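Local structure of aspartate semialdehyde dehydrogenase (Francisella tularensis subsp. tularensis, 4WOJ) at residues Ile74-Gln79 with Arg363-Ile368; Tyr245-Glu250 with Ile261-Ile266; Glu292-Ile297 with Gly332-Ser337. The protein probably catalyses the NADPH-dependent reductive dephosphorylation of L-aspartyl-4-phosphate to L-aspartate-semialdehyde, a step on the way to lysine, methionine and threonine. All coordinates share one frame; numbering follows the deposited sequence.

Interaction 1: residues Ile74-Gln79 with Arg363-Ile368; sequences ILLSCQ and RVLNII
Ile74 overlaps two side chains of the helix with two different methyls. Its CG2 branch leans on Leu365, with CG2 4.0 Å from Leu365 CD1, while the longer arm carries its terminal CD1 to within 3.3 Å of Ile368 CG2. That CD1 also lies 4.1 Å from Leu365 CD1, which therefore meets both limbs of the isoleucine. The division of labour follows from the torsions of Ile74: CG1 stands opposite the carbonyl carbon (chi1 -59°) and the arm beyond it is extended (chi2 -177°), which drives CD1 well out from the strand toward Ile368. Two residues on, Leu76 faces the helix again, its long direction roughly perpendicular to that of Leu365, and its CD1 stays 4.2 Å from Leu365 CD2. Leu365 thus spreads its two methyls over successive inward residues of the strand, CD1 on Ile74 and CD2 on Leu76. Strand 74-77 is a central member of the parallel sheet of the Rossmann-type NAD-binding domain, hydrogen-bonded to strand 8-13 on one flank and strand 99-102 on the other, and the C-terminal helix 354-369 lies against a face of that sheet. The axes of strand 74-77 and the 363-368 segment of the helix run antiparallel at 175° and approach to 10.8 Å. All four touching residues are buried and purely apolar. Helix 18-30 adds Met27 to Leu365 and Leu23 to Leu76, whereas Ile368 reaches Ile129 of helix 118-130 as well as Phe99 and Ile101. Arg363, outside the contact, forms a salt bridge with Asp118 at the start of helix 118-130.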
loop_
_atom_site.group_PDB
_atom_site.type_symbol
_atom_site.label_atom_id
_atom_site.label_comp_id
_atom_site.label_asym_id
_atom_site.label_seq_id
_atom_site.Cartn_x
_atom_site.Cartn_y
_atom_site.Cartn_z
ATOM N N ILE B 74 21.565 -9.016 -32.746
ATOM C CA ILE B 74 20.638 -8.896 -31.651
ATOM C C ILE B 74 20.782 -7.508 -31.051
ATOM O O ILE B 74 21.890 -7.051 -30.770
ATOM C CB ILE B 74 20.932 -9.926 -30.532
ATOM C CG1 ILE B 74 20.847 -11.363 -31.062
ATOM C CG2 ILE B 74 19.957 -9.743 -29.360
ATOM C CD1 ILE B 74 21.063 -12.423 -29.990
ATOM N N LEU B 75 19.649 -6.857 -30.815
ATOM C CA LEU B 75 19.630 -5.573 -30.127
ATOM C C LEU B 75 18.792 -5.702 -28.869
ATOM O O LEU B 75 17.779 -6.399 -28.854
ATOM C CB LEU B 75 19.045 -4.492 -31.025
ATOM C CG LEU B 75 19.834 -4.228 -32.317
ATOM C CD1 LEU B 75 18.996 -3.383 -33.249
ATOM C CD2 LEU B 75 21.168 -3.543 -32.005
ATOM N N LEU B 76 19.238 -5.042 -27.806
ATOM C CA LEU B 76 18.572 -5.126 -26.522
ATOM C C LEU B 76 18.333 -3.726 -25.946
ATOM O O LEU B 76 19.283 -3.023 -25.542
ATOM C CB LEU B 76 19.404 -5.976 -25.568
ATOM C CG LEU B 76 18.640 -6.537 -24.375
ATOM C CD1 LEU B 76 19.392 -7.750 -23.849
ATOM C CD2 LEU B 76 18.457 -5.481 -23.292
ATOM N N SER B 77 17.057 -3.337 -25.889
ATOM C CA SER B 77 16.700 -1.953 -25.524
ATOM C C SER B 77 16.059 -1.858 -24.147
ATOM O O SER B 77 15.108 -2.556 -23.863
ATOM C CB SER B 77 15.758 -1.332 -26.562
ATOM O OG SER B 77 15.493 0.021 -26.225
ATOM N N CYS B 78 16.621 -0.995 -23.312
ATOM C CA CYS B 78 15.977 -0.520 -22.109
ATOM C C CYS B 78 15.628 0.956 -22.303
ATOM O O CYS B 78 15.434 1.699 -21.334
ATOM C CB CYS B 78 16.916 -0.655 -20.915
ATOM S SG CYS B 78 17.495 -2.327 -20.636
ATOM N N GLN B 79 15.534 1.376 -23.555
ATOM C CA GLN B 79 15.460 2.794 -23.853
ATOM C C GLN B 79 14.102 3.365 -23.505
ATOM O O GLN B 79 14.010 4.409 -22.863
ATOM C CB GLN B 79 15.790 3.062 -25.326
ATOM C CG GLN B 79 16.046 4.534 -25.653
ATOM C CD GLN B 79 17.091 5.149 -24.765
ATOM O OE1 GLN B 79 18.227 4.699 -24.735
ATOM N NE2 GLN B 79 16.714 6.178 -24.029
ATOM N N ARG B 363 18.081 -13.057 -19.373
ATOM C CA ARG B 363 17.930 -14.502 -19.470
ATOM C C ARG B 363 17.449 -14.979 -20.859
ATOM O O ARG B 363 17.803 -16.053 -21.317
ATOM C CB ARG B 363 17.007 -15.006 -18.343
ATOM C CG ARG B 363 17.649 -14.891 -16.942
ATOM C CD ARG B 363 16.648 -15.270 -15.850
ATOM N NE ARG B 363 16.233 -16.647 -16.061
ATOM C CZ ARG B 363 16.775 -17.706 -15.475
ATOM N NH1 ARG B 363 17.763 -17.597 -14.572
ATOM N NH2 ARG B 363 16.311 -18.896 -15.761
ATOM N N VAL B 364 16.647 -14.178 -21.535
ATOM C CA VAL B 364 16.188 -14.550 -22.863
ATOM C C VAL B 364 17.295 -14.325 -23.885
ATOM O O VAL B 364 17.456 -15.100 -24.832
ATOM C CB VAL B 364 14.887 -13.851 -23.244
ATOM C CG1 VAL B 364 15.065 -12.380 -23.578
ATOM C CG2 VAL B 364 14.211 -14.626 -24.389
ATOM N N LEU B 365 18.103 -13.297 -23.663
ATOM C CA LEU B 365 19.326 -13.122 -24.443
ATOM C C LEU B 365 20.142 -14.400 -24.477
ATOM O O LEU B 365 20.597 -14.818 -25.542
ATOM C CB LEU B 365 20.179 -12.008 -23.846
ATOM C CG LEU B 365 21.531 -11.776 -24.517
ATOM C CD1 LEU B 365 21.388 -11.417 -25.987
ATOM C CD2 LEU B 365 22.332 -10.697 -23.784
ATOM N N ASN B 366 20.298 -15.021 -23.309
ATOM C CA ASN B 366 21.033 -16.270 -23.178
ATOM C C ASN B 366 20.454 -17.440 -23.914
ATOM O O ASN B 366 21.200 -18.297 -24.397
ATOM C CB ASN B 366 21.182 -16.650 -21.721
ATOM C CG ASN B 366 22.248 -15.832 -21.028
ATOM O OD1 ASN B 366 23.108 -15.254 -21.664
ATOM N ND2 ASN B 366 22.166 -15.748 -19.721
ATOM N N ILE B 367 19.131 -17.493 -23.976
ATOM C CA ILE B 367 18.418 -18.540 -24.699
ATOM C C ILE B 367 18.615 -18.343 -26.201
ATOM O O ILE B 367 18.868 -19.274 -26.922
ATOM C CB ILE B 367 16.926 -18.520 -24.337
ATOM C CG1 ILE B 367 16.751 -18.933 -22.868
ATOM C CG2 ILE B 367 16.121 -19.485 -25.202
ATOM C CD1 ILE B 367 15.393 -18.575 -22.291
ATOM N N ILE B 368 18.553 -17.108 -26.653
ATOM C CA ILE B 368 18.833 -16.795 -28.034
ATOM C C ILE B 368 20.317 -17.029 -28.420
ATOM O O ILE B 368 20.603 -17.541 -29.487
ATOM C CB ILE B 368 18.389 -15.353 -28.323
ATOM C CG1 ILE B 368 16.858 -15.306 -28.275
ATOM C CG2 ILE B 368 18.898 -14.881 -29.683
ATOM C CD1 ILE B 368 16.264 -13.966 -27.901
#

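Interaction 2: residues Tyr245-Glu250 with Ile261-Ile266; sequences YKAATE and IPVDGI
Val263 holds CG1 opposite its backbone N (chi1 180°), which lays that methyl against Ala247 and leaves CG2 on the Ala248 side. CG1 comes to 3.5 Å from Ala247 CB, and Val263 CB sits 3.8 Å from Ala248 CA, so the branched side chain rests on the backbone of the helix as well as on its methyls. The fit is reciprocal: Ala248 CB lies over the main chain of the strand, 3.7 Å from both the N and the O of Val263. With only methyl groups on the helix side, the backbones come close, Ala248 CA to Val263 CA being 4.5 Å. Asp264 accepts from Gly265 N through OD1, and its OD2 takes the backbone N of Leu338 of the second subunit, whose side chain also packs on Ala248. Glu250 forms a salt bridge with Arg108 and accepts from Asn140 N. Asn252 ND2, on the same helix, bonds to the carbonyls of Ala248 and Ile261, tying helix to incoming loop. Helix 242-255 leads into the dimerisation-domain strand it packs on, 263-266, outermost in the mixed sheet within this chain; Ala247's side chain is about 10 Å from that of Cys141, the predicted acyl-thioester residue.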
loop_
_atom_site.group_PDB
_atom_site.type_symbol
_atom_site.label_atom_id
_atom_site.label_comp_id
_atom_site.label_asym_id
_atom_site.label_seq_id
_atom_site.Cartn_x
_atom_site.Cartn_y
_atom_site.Cartn_z
ATOM N N TYR B 245 -4.920 -2.851 -16.428
ATOM C CA TYR B 245 -5.343 -3.684 -17.556
ATOM C C TYR B 245 -4.175 -4.602 -18.048
ATOM O O TYR B 245 -4.416 -5.689 -18.545
ATOM C CB TYR B 245 -5.898 -2.785 -18.700
ATOM C CG TYR B 245 -5.706 -3.352 -20.090
ATOM C CD1 TYR B 245 -6.707 -4.085 -20.718
ATOM C CD2 TYR B 245 -4.493 -3.172 -20.766
ATOM C CE1 TYR B 245 -6.493 -4.608 -21.984
ATOM C CE2 TYR B 245 -4.267 -3.692 -22.032
ATOM C CZ TYR B 245 -5.262 -4.407 -22.637
ATOM O OH TYR B 245 -4.998 -4.911 -23.893
ATOM N N LYS B 246 -2.929 -4.121 -17.979
ATOM C CA LYS B 246 -1.764 -4.920 -18.389
ATOM C C LYS B 246 -1.718 -6.255 -17.684
ATOM O O LYS B 246 -1.284 -7.251 -18.250
ATOM C CB LYS B 246 -0.435 -4.241 -18.028
ATOM C CG LYS B 246 -0.071 -3.041 -18.873
ATOM C CD LYS B 246 1.332 -2.537 -18.572
ATOM C CE LYS B 246 1.631 -1.212 -19.280
ATOM N NZ LYS B 246 1.330 -0.019 -18.419
ATOM N N ALA B 247 -2.086 -6.256 -16.414
ATOM C CA ALA B 247 -1.983 -7.463 -15.641
ATOM C C ALA B 247 -2.638 -8.672 -16.327
ATOM O O ALA B 247 -1.953 -9.626 -16.645
ATOM C CB ALA B 247 -2.514 -7.268 -14.230
ATOM N N ALA B 248 -3.929 -8.628 -16.604
ATOM C CA ALA B 248 -4.636 -9.862 -17.000
ATOM C C ALA B 248 -4.147 -10.388 -18.336
ATOM O O ALA B 248 -3.885 -11.559 -18.490
ATOM C CB ALA B 248 -6.126 -9.652 -17.010
ATOM N N THR B 249 -4.008 -9.502 -19.300
ATOM C CA THR B 249 -3.715 -9.872 -20.686
ATOM C C THR B 249 -2.310 -10.410 -20.866
ATOM O O THR B 249 -2.096 -11.377 -21.598
ATOM C CB THR B 249 -3.925 -8.657 -21.613
ATOM O OG1 THR B 249 -3.472 -7.460 -20.947
ATOM C CG2 THR B 249 -5.429 -8.529 -21.942
ATOM N N GLU B 250 -1.370 -9.794 -20.171
ATOM C CA GLU B 250 0.041 -10.240 -20.157
ATOM C C GLU B 250 0.223 -11.595 -19.451
ATOM O O GLU B 250 0.882 -12.493 -19.978
ATOM C CB GLU B 250 0.948 -9.174 -19.519
ATOM C CG GLU B 250 0.984 -7.884 -20.333
ATOM C CD GLU B 250 1.935 -6.816 -19.795
ATOM O OE1 GLU B 250 2.780 -7.121 -18.921
ATOM O OE2 GLU B 250 1.803 -5.647 -20.231
ATOM N N ILE B 261 -7.556 -16.452 -17.050
ATOM C CA ILE B 261 -7.498 -16.220 -15.625
ATOM C C ILE B 261 -7.619 -14.710 -15.450
ATOM O O ILE B 261 -6.690 -13.951 -15.811
ATOM C CB ILE B 261 -6.158 -16.712 -15.067
ATOM C CG1 ILE B 261 -6.078 -18.223 -15.188
ATOM C CG2 ILE B 261 -5.911 -16.249 -13.620
ATOM C CD1 ILE B 261 -4.632 -18.683 -15.195
ATOM N N PRO B 262 -8.751 -14.251 -14.906
ATOM C CA PRO B 262 -8.852 -12.832 -14.660
ATOM C C PRO B 262 -7.815 -12.358 -13.621
ATOM O O PRO B 262 -7.525 -13.060 -12.655
ATOM C CB PRO B 262 -10.276 -12.670 -14.132
ATOM C CG PRO B 262 -11.011 -13.899 -14.514
ATOM C CD PRO B 262 -9.985 -14.965 -14.560
ATOM N N VAL B 263 -7.262 -11.172 -13.849
ATOM C CA VAL B 263 -6.396 -10.468 -12.861
ATOM C C VAL B 263 -6.953 -9.068 -12.748
ATOM O O VAL B 263 -7.236 -8.405 -13.727
ATOM C CB VAL B 263 -4.899 -10.461 -13.229
ATOM C CG1 VAL B 263 -4.049 -9.720 -12.179
ATOM C CG2 VAL B 263 -4.370 -11.885 -13.354
ATOM N N ASP B 264 -7.201 -8.629 -11.539
ATOM C CA ASP B 264 -7.737 -7.295 -11.362
ATOM C C ASP B 264 -7.305 -6.797 -9.995
ATOM O O ASP B 264 -6.759 -7.538 -9.204
ATOM C CB ASP B 264 -9.270 -7.293 -11.507
ATOM C CG ASP B 264 -9.813 -5.991 -12.166
ATOM O OD1 ASP B 264 -9.119 -4.930 -12.067
ATOM O OD2 ASP B 264 -10.923 -6.052 -12.812
ATOM N N GLY B 265 -7.563 -5.525 -9.769
ATOM C CA GLY B 265 -7.333 -4.873 -8.519
ATOM C C GLY B 265 -6.916 -3.437 -8.805
ATOM O O GLY B 265 -7.280 -2.864 -9.845
ATOM N N ILE B 266 -6.156 -2.860 -7.879
ATOM C CA ILE B 266 -5.694 -1.525 -8.045
ATOM C C ILE B 266 -4.175 -1.396 -7.916
ATOM O O ILE B 266 -3.552 -2.018 -7.047
ATOM C CB ILE B 266 -6.344 -0.633 -7.019
ATOM C CG1 ILE B 266 -6.199 0.837 -7.454
ATOM C CG2 ILE B 266 -5.720 -0.906 -5.641
ATOM C CD1 ILE B 266 -6.559 1.831 -6.386
#

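Interaction 3: residues Glu292-Ile297 with Gly332-Ser337; sequences EIKQKI and GRIKSS
Ile334 is the single strand residue that meets the helix, and its CG2 methyl does most of the work: it lies 4.1 Å from Ile293 CG2 and 4.0 Å from Lys294 CG. Ile293 and Ile334 lie alongside each other, pointing opposite ways, while the other end of Ile334, CD1, stands 4.3 Å from Ile297 CD1. With CG1 of Ile334 opposite its carbonyl carbon (chi1 -61°), CG2 is directed at Ile293 and Lys294 and the CG1 arm at Ile297. These three isoleucines form the buried, apolar part. Lys294 marks the solvent-facing flank, since it is the one touching residue that is not buried: only its aliphatic base touches Ile334, and beyond CG the chain bends at chi3 and chi4. Lys335, starting on the reverse side of the strand, and Arg333 form salt bridges with Glu244 of the second subunit. Helix 290-298 packs on the mixed sheet; the axes of its 292-297 segment and of strand segment 332-336 make 140° and approach to 9.3 Å. Val306 of strand 304-307 touches Lys294, Ile297 and Ile334, Phe344 and Cys346 of strand 343-351 touch Ile293 and Ile334 respectively, and Leu153 of helix 151-154 adjoins Ile297.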
loop_
_atom_site.group_PDB
_atom_site.type_symbol
_atom_site.label_atom_id
_atom_site.label_comp_id
_atom_site.label_asym_id
_atom_site.label_seq_id
_atom_site.Cartn_x
_atom_site.Cartn_y
_atom_site.Cartn_z
ATOM N N GLU B 292 -0.654 -27.196 1.788
ATOM C CA GLU B 292 -0.469 -27.618 0.421
ATOM C C GLU B 292 -0.127 -26.393 -0.429
ATOM O O GLU B 292 0.687 -26.458 -1.325
ATOM C CB GLU B 292 -1.732 -28.264 -0.120
ATOM C CG GLU B 292 -2.138 -29.546 0.577
ATOM C CD GLU B 292 -3.499 -30.067 0.052
ATOM O OE1 GLU B 292 -3.547 -31.065 -0.691
ATOM O OE2 GLU B 292 -4.528 -29.439 0.342
ATOM N N ILE B 293 -0.780 -25.277 -0.125
ATOM C CA ILE B 293 -0.586 -24.013 -0.824
ATOM C C ILE B 293 0.877 -23.528 -0.626
ATOM O O ILE B 293 1.546 -23.171 -1.603
ATOM C CB ILE B 293 -1.642 -22.980 -0.341
ATOM C CG1 ILE B 293 -3.015 -23.337 -0.895
ATOM C CG2 ILE B 293 -1.293 -21.557 -0.737
ATOM C CD1 ILE B 293 -4.171 -22.705 -0.149
ATOM N N LYS B 294 1.380 -23.554 0.607
ATOM C CA LYS B 294 2.774 -23.121 0.873
ATOM C C LYS B 294 3.711 -24.035 0.123
ATOM O O LYS B 294 4.621 -23.586 -0.546
ATOM C CB LYS B 294 3.130 -23.173 2.357
ATOM C CG LYS B 294 2.262 -22.289 3.275
ATOM C CD LYS B 294 2.170 -22.704 4.750
ATOM C CE LYS B 294 3.527 -22.981 5.438
ATOM N NZ LYS B 294 4.680 -22.209 4.900
ATOM N N GLN B 295 3.432 -25.333 0.191
ATOM C CA GLN B 295 4.299 -26.309 -0.453
ATOM C C GLN B 295 4.463 -25.956 -1.930
ATOM O O GLN B 295 5.570 -25.679 -2.395
ATOM C CB GLN B 295 3.768 -27.736 -0.251
ATOM C CG GLN B 295 4.659 -28.807 -0.863
ATOM C CD GLN B 295 6.048 -28.867 -0.206
ATOM O OE1 GLN B 295 6.248 -28.409 0.932
ATOM N NE2 GLN B 295 7.014 -29.440 -0.924
ATOM N N LYS B 296 3.341 -25.951 -2.640
ATOM C CA LYS B 296 3.316 -25.590 -4.062
ATOM C C LYS B 296 4.035 -24.256 -4.307
ATOM O O LYS B 296 4.853 -24.162 -5.210
ATOM C CB LYS B 296 1.889 -25.457 -4.595
ATOM C CG LYS B 296 0.992 -26.633 -4.250
ATOM C CD LYS B 296 0.687 -27.491 -5.444
ATOM C CE LYS B 296 -0.388 -28.492 -5.081
ATOM N NZ LYS B 296 0.006 -29.825 -5.590
ATOM N N ILE B 297 3.703 -23.234 -3.521
ATOM C CA ILE B 297 4.305 -21.927 -3.724
ATOM C C ILE B 297 5.852 -22.054 -3.651
ATOM O O ILE B 297 6.571 -21.567 -4.517
ATOM C CB ILE B 297 3.814 -20.878 -2.716
ATOM C CG1 ILE B 297 2.494 -20.288 -3.179
ATOM C CG2 ILE B 297 4.861 -19.752 -2.551
ATOM C CD1 ILE B 297 1.789 -19.493 -2.110
ATOM N N GLY B 332 4.751 -13.995 1.739
ATOM C CA GLY B 332 4.410 -14.348 3.109
ATOM C C GLY B 332 3.003 -13.984 3.473
ATOM O O GLY B 332 2.220 -13.662 2.625
ATOM N N ARG B 333 2.700 -14.066 4.758
ATOM C CA ARG B 333 1.393 -13.789 5.266
ATOM C C ARG B 333 0.403 -14.740 4.568
ATOM O O ARG B 333 -0.742 -14.414 4.366
ATOM C CB ARG B 333 1.022 -12.319 5.070
ATOM C CG ARG B 333 1.966 -11.316 5.737
ATOM C CD ARG B 333 2.034 -11.424 7.254
ATOM N NE ARG B 333 0.753 -11.838 7.831
ATOM C CZ ARG B 333 -0.294 -11.048 8.092
ATOM N NH1 ARG B 333 -0.270 -9.751 7.822
ATOM N NH2 ARG B 333 -1.399 -11.577 8.628
ATOM N N ILE B 334 0.883 -15.925 4.225
ATOM C CA ILE B 334 0.106 -16.897 3.507
ATOM C C ILE B 334 -0.940 -17.485 4.441
ATOM O O ILE B 334 -0.626 -18.165 5.382
ATOM C CB ILE B 334 0.980 -18.028 2.926
ATOM C CG1 ILE B 334 2.003 -17.450 1.939
ATOM C CG2 ILE B 334 0.106 -19.077 2.241
ATOM C CD1 ILE B 334 3.242 -18.299 1.745
ATOM N N LYS B 335 -2.194 -17.212 4.170
ATOM C CA LYS B 335 -3.237 -17.656 5.059
ATOM C C LYS B 335 -4.502 -17.935 4.294
ATOM O O LYS B 335 -4.704 -17.475 3.166
ATOM C CB LYS B 335 -3.469 -16.603 6.119
ATOM C CG LYS B 335 -4.045 -15.321 5.587
ATOM C CD LYS B 335 -4.283 -14.309 6.691
ATOM C CE LYS B 335 -5.285 -13.247 6.247
ATOM N NZ LYS B 335 -4.928 -11.896 6.770
ATOM N N SER B 336 -5.352 -18.713 4.913
ATOM C CA SER B 336 -6.683 -19.011 4.375
ATOM C C SER B 336 -7.549 -17.810 4.643
ATOM O O SER B 336 -7.196 -16.930 5.405
ATOM C CB SER B 336 -7.265 -20.220 5.081
ATOM O OG SER B 336 -7.349 -19.906 6.449
ATOM N N SER B 337 -8.680 -17.775 3.996
ATOM C CA SER B 337 -9.532 -16.605 3.904
ATOM C C SER B 337 -10.950 -16.946 4.407
ATOM O O SER B 337 -11.408 -18.049 4.252
ATOM C CB SER B 337 -9.632 -16.193 2.426
ATOM O OG SER B 337 -10.365 -14.987 2.258
#

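After strands 8-13, 36-42 and 61-62, the chain reaches strand 74-77 in the Rossmann-type domain, and its helical partner arrives only with residues 363-368, near the C terminus. Interaction 1 therefore closes a very long loop that takes in every strand of the mixed sheet before helix 354-369 returns to the parallel sheet. Within that span, interaction 2 closes a short excursion from helix 242-255 to strand 263-266, and interaction 3 then joins 292-297 to 332-337; these two follow in series without crossing. Both pack helices onto the same mixed sheet, their centres about 21 Å apart, and both touch the second subunit, where Lys335 meets Gly265 of the partner chain.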